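Local coordinates for lipoxygenase (Cyanothece sp., PDB 5EK8), which probably inserts molecular oxygen into polyunsaturated fatty acids, acting as a 9R-lipoxygenase with a non-heme iron centre, at residues L458-Q461 and I462-Y466; S84-L87 and G88-V91. One frame throughout, in Å; residues are numbered along the deposited sequence.

How the interactions relate
Both interactions are local contacts within one secondary-structure element, and together they illustrate how backbone form dictates side-chain neighbours. Interaction 1 lies on helix 451-473 and is partly buried: Y459, W460 and L463 pack on helix 549-574, which carries iron ligands, while Q461 and E465 are exposed. Interaction 2 is largely buried and lies on strand 82-91, at the edge of the N-terminal four-stranded antiparallel sheet. The centres of interactions 1 and 2 are about 43 Å apart, and the two share no element. In the helix, backbone hydrogen bonds run alongside apolar and hydroxyl contacts of i, i+4 pairs; in the strand, an aromatic ring lies against the peptide chain beside a beta bulge.

Interaction 1 (L458-Q461 and I462-Y466); sequences LYWQ and ILTEY
L463 lays its branched end on the ring of Y459, one helical turn earlier. Its CD2 forms a CH-pi contact over one ring face, 4.1 Å from the Y459 ring centroid and 26° off the normal. The other branch, CD1, reaches the rim, 3.6 Å from Y459 CE2. The approach depends on the tyrosine ring leaving its backbone N on the far side (chi1 -168°) and on the leucine branch point lying opposite its own carbonyl carbon (chi1 -63°), which turns it back along the helix. A looser aliphatic pair flanks this centre: CD2 of L458 comes within 4.2 Å of CD1 of I462. F652 of helix 649-653 packs on L458, Y459 and I462, whereas I563 of helix 549-574 meets L463.

Beneath the side chains run the regular i to i+4 backbone bonds; that from I462 N to L458 O, for instance, is 3.0 Å long. Towards the polar edge, T464 adds a second bond of its own. Its OG1 donates to W460 O at 2.9 Å, reaching it from above the carbonyl plane, and T464 N donates to the same oxygen from the opposite face. OG1 also sits over one face of the W460 indole, 4.0 Å from its CD1. Farther out, E465 N donates to Q461 O, and the methylene CG of the glutamate passes that oxygen at 3.4 Å.

The Y459 hydroxyl is hydrogen-bonded to T567 of helix 549-574, the helix that also carries the iron ligand H570, whose side chain lies about 10 Å from that of Y459. L463 over one face and T567 at the hydroxyl thus restrain the Y459 ring, while W460 O is gripped by two donors of T464, whose hydroxyl places its proton on its own helix.

Interaction 2 (S84-L87 and G88-V91); sequences SDYL and GKGV
The ring of Y86 overlaps the main chain of G88, two residues ahead. One face of the phenol receives G88 N, 3.5 Å above the ring plane and displaced toward the rim, and CE1 of Y86 meets G88 C at 3.4 Å. The ring folds forward along the strand because its CG stands across from the backbone N (chi1 167°). The phenol oxygen then arrives beside K89, where OH of Y86 lies 3.3 Å from CG of K89. The lysine chain passes the hydroxyl with its methylenes and bends at chi3, and its NZ is hydrogen-bonded to the main-chain O of Q42.

The overlap lies at a classic beta bulge: L87 and G88 both face V75 of the neighbouring strand, and both hydrogen-bond with it through the backbone. L87 leaves the extended conformation (psi -32°), and the axes of the short segments 84-87 and 88-91 make an angle of 60°.

Strand 82-91 pairs antiparallel with strand 72-79 as a beta hairpin and forms one margin of the four-stranded sheet, which is consistent with the N-terminal PLAT domain of lipoxygenases. L87 leans on V75 and D77 of that partner and on L115 of strand 115-126, whereas Y86 packs against Q42 and I45, in the connection between helix 24-36 and strand 53-61.

Interaction 1 (L458-Q461 and I462-Y466)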
loop_
_atom_site.group_PDB
_atom_site.type_symbol
_atom_site.label_atom_id
_atom_site.label_comp_id
_atom_site.label_asym_id
_atom_site.label_seq_id
_atom_site.Cartn_x
_atom_site.Cartn_y
_atom_site.Cartn_z
ATOM N N LEU A 458 20.819 1.620 -5.601
ATOM C CA LEU A 458 21.547 1.785 -4.343
ATOM C C LEU A 458 20.776 1.139 -3.192
ATOM O O LEU A 458 21.318 0.321 -2.424
ATOM C CB LEU A 458 21.778 3.266 -4.052
ATOM C CG LEU A 458 23.109 3.677 -3.415
ATOM C CD1 LEU A 458 23.107 5.173 -3.158
ATOM C CD2 LEU A 458 23.400 2.902 -2.132
ATOM N N TYR A 459 19.500 1.503 -3.087
ATOM C CA TYR A 459 18.642 0.949 -2.047
ATOM C C TYR A 459 18.548 -0.565 -2.158
ATOM O O TYR A 459 18.526 -1.270 -1.151
ATOM C CB TYR A 459 17.241 1.557 -2.109
ATOM C CG TYR A 459 16.415 1.240 -0.887
ATOM C CD1 TYR A 459 16.829 1.657 0.371
ATOM C CD2 TYR A 459 15.231 0.519 -0.986
ATOM C CE1 TYR A 459 16.092 1.371 1.496
ATOM C CE2 TYR A 459 14.480 0.225 0.138
ATOM C CZ TYR A 459 14.918 0.656 1.381
ATOM O OH TYR A 459 14.189 0.383 2.520
ATOM N N TRP A 460 18.499 -1.053 -3.393
ATOM C CA TRP A 460 18.394 -2.477 -3.654
ATOM C C TRP A 460 19.616 -3.207 -3.125
ATOM O O TRP A 460 19.490 -4.274 -2.530
ATOM C CB TRP A 460 18.223 -2.739 -5.151
ATOM C CG TRP A 460 17.959 -4.178 -5.481
ATOM C CD1 TRP A 460 18.833 -5.065 -6.029
ATOM C CD2 TRP A 460 16.735 -4.895 -5.272
ATOM N NE1 TRP A 460 18.230 -6.290 -6.183
ATOM C CE2 TRP A 460 16.942 -6.212 -5.726
ATOM C CE3 TRP A 460 15.487 -4.550 -4.747
ATOM C CZ2 TRP A 460 15.946 -7.186 -5.670
ATOM C CZ3 TRP A 460 14.502 -5.513 -4.691
ATOM C CH2 TRP A 460 14.736 -6.818 -5.150
ATOM N N GLN A 461 20.797 -2.635 -3.342
ATOM C CA GLN A 461 22.024 -3.250 -2.843
ATOM C C GLN A 461 22.053 -3.229 -1.318
ATOM O O GLN A 461 22.524 -4.183 -0.680
ATOM C CB GLN A 461 23.256 -2.548 -3.417
ATOM C CG GLN A 461 23.911 -3.308 -4.569
ATOM C CD GLN A 461 22.915 -3.728 -5.644
ATOM O OE1 GLN A 461 22.378 -2.893 -6.376
ATOM N NE2 GLN A 461 22.660 -5.031 -5.736
ATOM N N ILE A 462 21.534 -2.151 -0.735
ATOM C CA ILE A 462 21.386 -2.098 0.719
ATOM C C ILE A 462 20.506 -3.245 1.227
ATOM O O ILE A 462 20.868 -3.954 2.174
ATOM C CB ILE A 462 20.784 -0.763 1.183
ATOM C CG1 ILE A 462 21.726 0.391 0.846
ATOM C CG2 ILE A 462 20.531 -0.788 2.677
ATOM C CD1 ILE A 462 21.165 1.741 1.202
ATOM N N LEU A 463 19.357 -3.428 0.582
ATOM C CA LEU A 463 18.438 -4.510 0.927
ATOM C C LEU A 463 19.091 -5.875 0.747
ATOM O O LEU A 463 18.842 -6.792 1.516
ATOM C CB LEU A 463 17.160 -4.429 0.086
ATOM C CG LEU A 463 16.309 -3.170 0.281
ATOM C CD1 LEU A 463 14.935 -3.354 -0.333
ATOM C CD2 LEU A 463 16.202 -2.789 1.755
ATOM N N THR A 464 19.933 -6.005 -0.269
ATOM C CA THR A 464 20.643 -7.253 -0.499
ATOM C C THR A 464 21.567 -7.574 0.669
ATOM O O THR A 464 21.506 -8.675 1.233
ATOM C CB THR A 464 21.454 -7.199 -1.790
ATOM O OG1 THR A 464 20.579 -6.907 -2.885
ATOM C CG2 THR A 464 22.144 -8.526 -2.028
ATOM N N GLU A 465 22.413 -6.606 1.031
ATOM C CA GLU A 465 23.295 -6.748 2.191
ATOM C C GLU A 465 22.503 -7.122 3.439
ATOM O O GLU A 465 22.838 -8.078 4.149
ATOM C CB GLU A 465 24.067 -5.457 2.451
ATOM C CG GLU A 465 25.075 -5.074 1.385
ATOM C CD GLU A 465 25.813 -3.782 1.728
ATOM O OE1 GLU A 465 26.269 -3.643 2.886
ATOM O OE2 GLU A 465 25.926 -2.901 0.843
ATOM N N TYR A 466 21.443 -6.360 3.688
ATOM C CA TYR A 466 20.593 -6.567 4.854
ATOM C C TYR A 466 20.034 -7.983 4.911
ATOM O O TYR A 466 20.206 -8.677 5.909
ATOM C CB TYR A 466 19.450 -5.553 4.859
ATOM C CG TYR A 466 18.356 -5.854 5.857
ATOM C CD1 TYR A 466 18.640 -6.006 7.214
ATOM C CD2 TYR A 466 17.035 -5.972 5.446
ATOM C CE1 TYR A 466 17.639 -6.280 8.128
ATOM C CE2 TYR A 466 16.029 -6.242 6.350
ATOM C CZ TYR A 466 16.334 -6.394 7.689
ATOM O OH TYR A 466 15.319 -6.660 8.583
#

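Interaction 2 (S84-L87 and G88-V91)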
loop_
_atom_site.group_PDB
_atom_site.type_symbol
_atom_site.label_atom_id
_atom_site.label_comp_id
_atom_site.label_asym_id
_atom_site.label_seq_id
_atom_site.Cartn_x
_atom_site.Cartn_y
_atom_site.Cartn_z
ATOM N N SER A 84 -12.471 -11.815 34.950
ATOM C CA SER A 84 -11.957 -13.124 34.565
ATOM C C SER A 84 -10.664 -13.450 35.303
ATOM O O SER A 84 -9.953 -12.547 35.748
ATOM C CB SER A 84 -11.724 -13.181 33.054
ATOM O OG SER A 84 -12.941 -13.023 32.347
ATOM N N ASP A 85 -10.357 -14.739 35.430
ATOM C CA ASP A 85 -9.138 -15.139 36.137
ATOM C C ASP A 85 -8.196 -15.952 35.251
ATOM O O ASP A 85 -8.633 -16.824 34.517
ATOM C CB ASP A 85 -9.484 -15.940 37.394
ATOM C CG ASP A 85 -10.425 -15.194 38.325
ATOM O OD1 ASP A 85 -10.037 -14.112 38.818
ATOM O OD2 ASP A 85 -11.546 -15.697 38.567
ATOM N N TYR A 86 -6.900 -15.671 35.319
ATOM C CA TYR A 86 -5.931 -16.409 34.513
ATOM C C TYR A 86 -5.612 -17.769 35.127
ATOM O O TYR A 86 -5.363 -17.881 36.331
ATOM C CB TYR A 86 -4.651 -15.594 34.337
ATOM C CG TYR A 86 -3.482 -16.388 33.800
ATOM C CD1 TYR A 86 -3.408 -16.737 32.452
ATOM C CD2 TYR A 86 -2.446 -16.787 34.640
ATOM C CE1 TYR A 86 -2.332 -17.459 31.960
ATOM C CE2 TYR A 86 -1.373 -17.507 34.159
ATOM C CZ TYR A 86 -1.319 -17.841 32.823
ATOM O OH TYR A 86 -0.241 -18.558 32.356
ATOM N N LEU A 87 -5.614 -18.802 34.286
ATOM C CA LEU A 87 -5.448 -20.175 34.756
ATOM C C LEU A 87 -4.204 -20.864 34.188
ATOM O O LEU A 87 -3.604 -21.705 34.859
ATOM C CB LEU A 87 -6.694 -21.002 34.421
ATOM C CG LEU A 87 -8.014 -20.462 34.980
ATOM C CD1 LEU A 87 -9.149 -21.430 34.714
ATOM C CD2 LEU A 87 -7.901 -20.149 36.477
ATOM N N GLY A 88 -3.819 -20.512 32.961
ATOM C CA GLY A 88 -2.658 -21.126 32.336
ATOM C C GLY A 88 -2.354 -20.678 30.918
ATOM O O GLY A 88 -3.225 -20.169 30.213
ATOM N N LYS A 89 -1.108 -20.881 30.499
ATOM C CA LYS A 89 -0.647 -20.464 29.175
ATOM C C LYS A 89 -0.282 -21.653 28.291
ATOM O O LYS A 89 -0.347 -22.800 28.726
ATOM C CB LYS A 89 0.564 -19.542 29.302
ATOM C CG LYS A 89 0.259 -18.064 29.181
ATOM C CD LYS A 89 1.468 -17.250 29.610
ATOM C CE LYS A 89 2.744 -17.800 28.990
ATOM N NZ LYS A 89 3.957 -17.204 29.604
ATOM N N GLY A 90 0.116 -21.366 27.054
ATOM C CA GLY A 90 0.569 -22.399 26.139
ATOM C C GLY A 90 0.406 -22.027 24.676
ATOM O O GLY A 90 -0.154 -20.979 24.348
ATOM N N VAL A 91 0.908 -22.886 23.794
ATOM C CA VAL A 91 0.869 -22.630 22.356
ATOM C C VAL A 91 0.290 -23.807 21.573
ATOM O O VAL A 91 0.166 -24.919 22.084
ATOM C CB VAL A 91 2.276 -22.325 21.788
ATOM C CG1 VAL A 91 2.976 -21.286 22.630
ATOM C CG2 VAL A 91 3.115 -23.596 21.716
#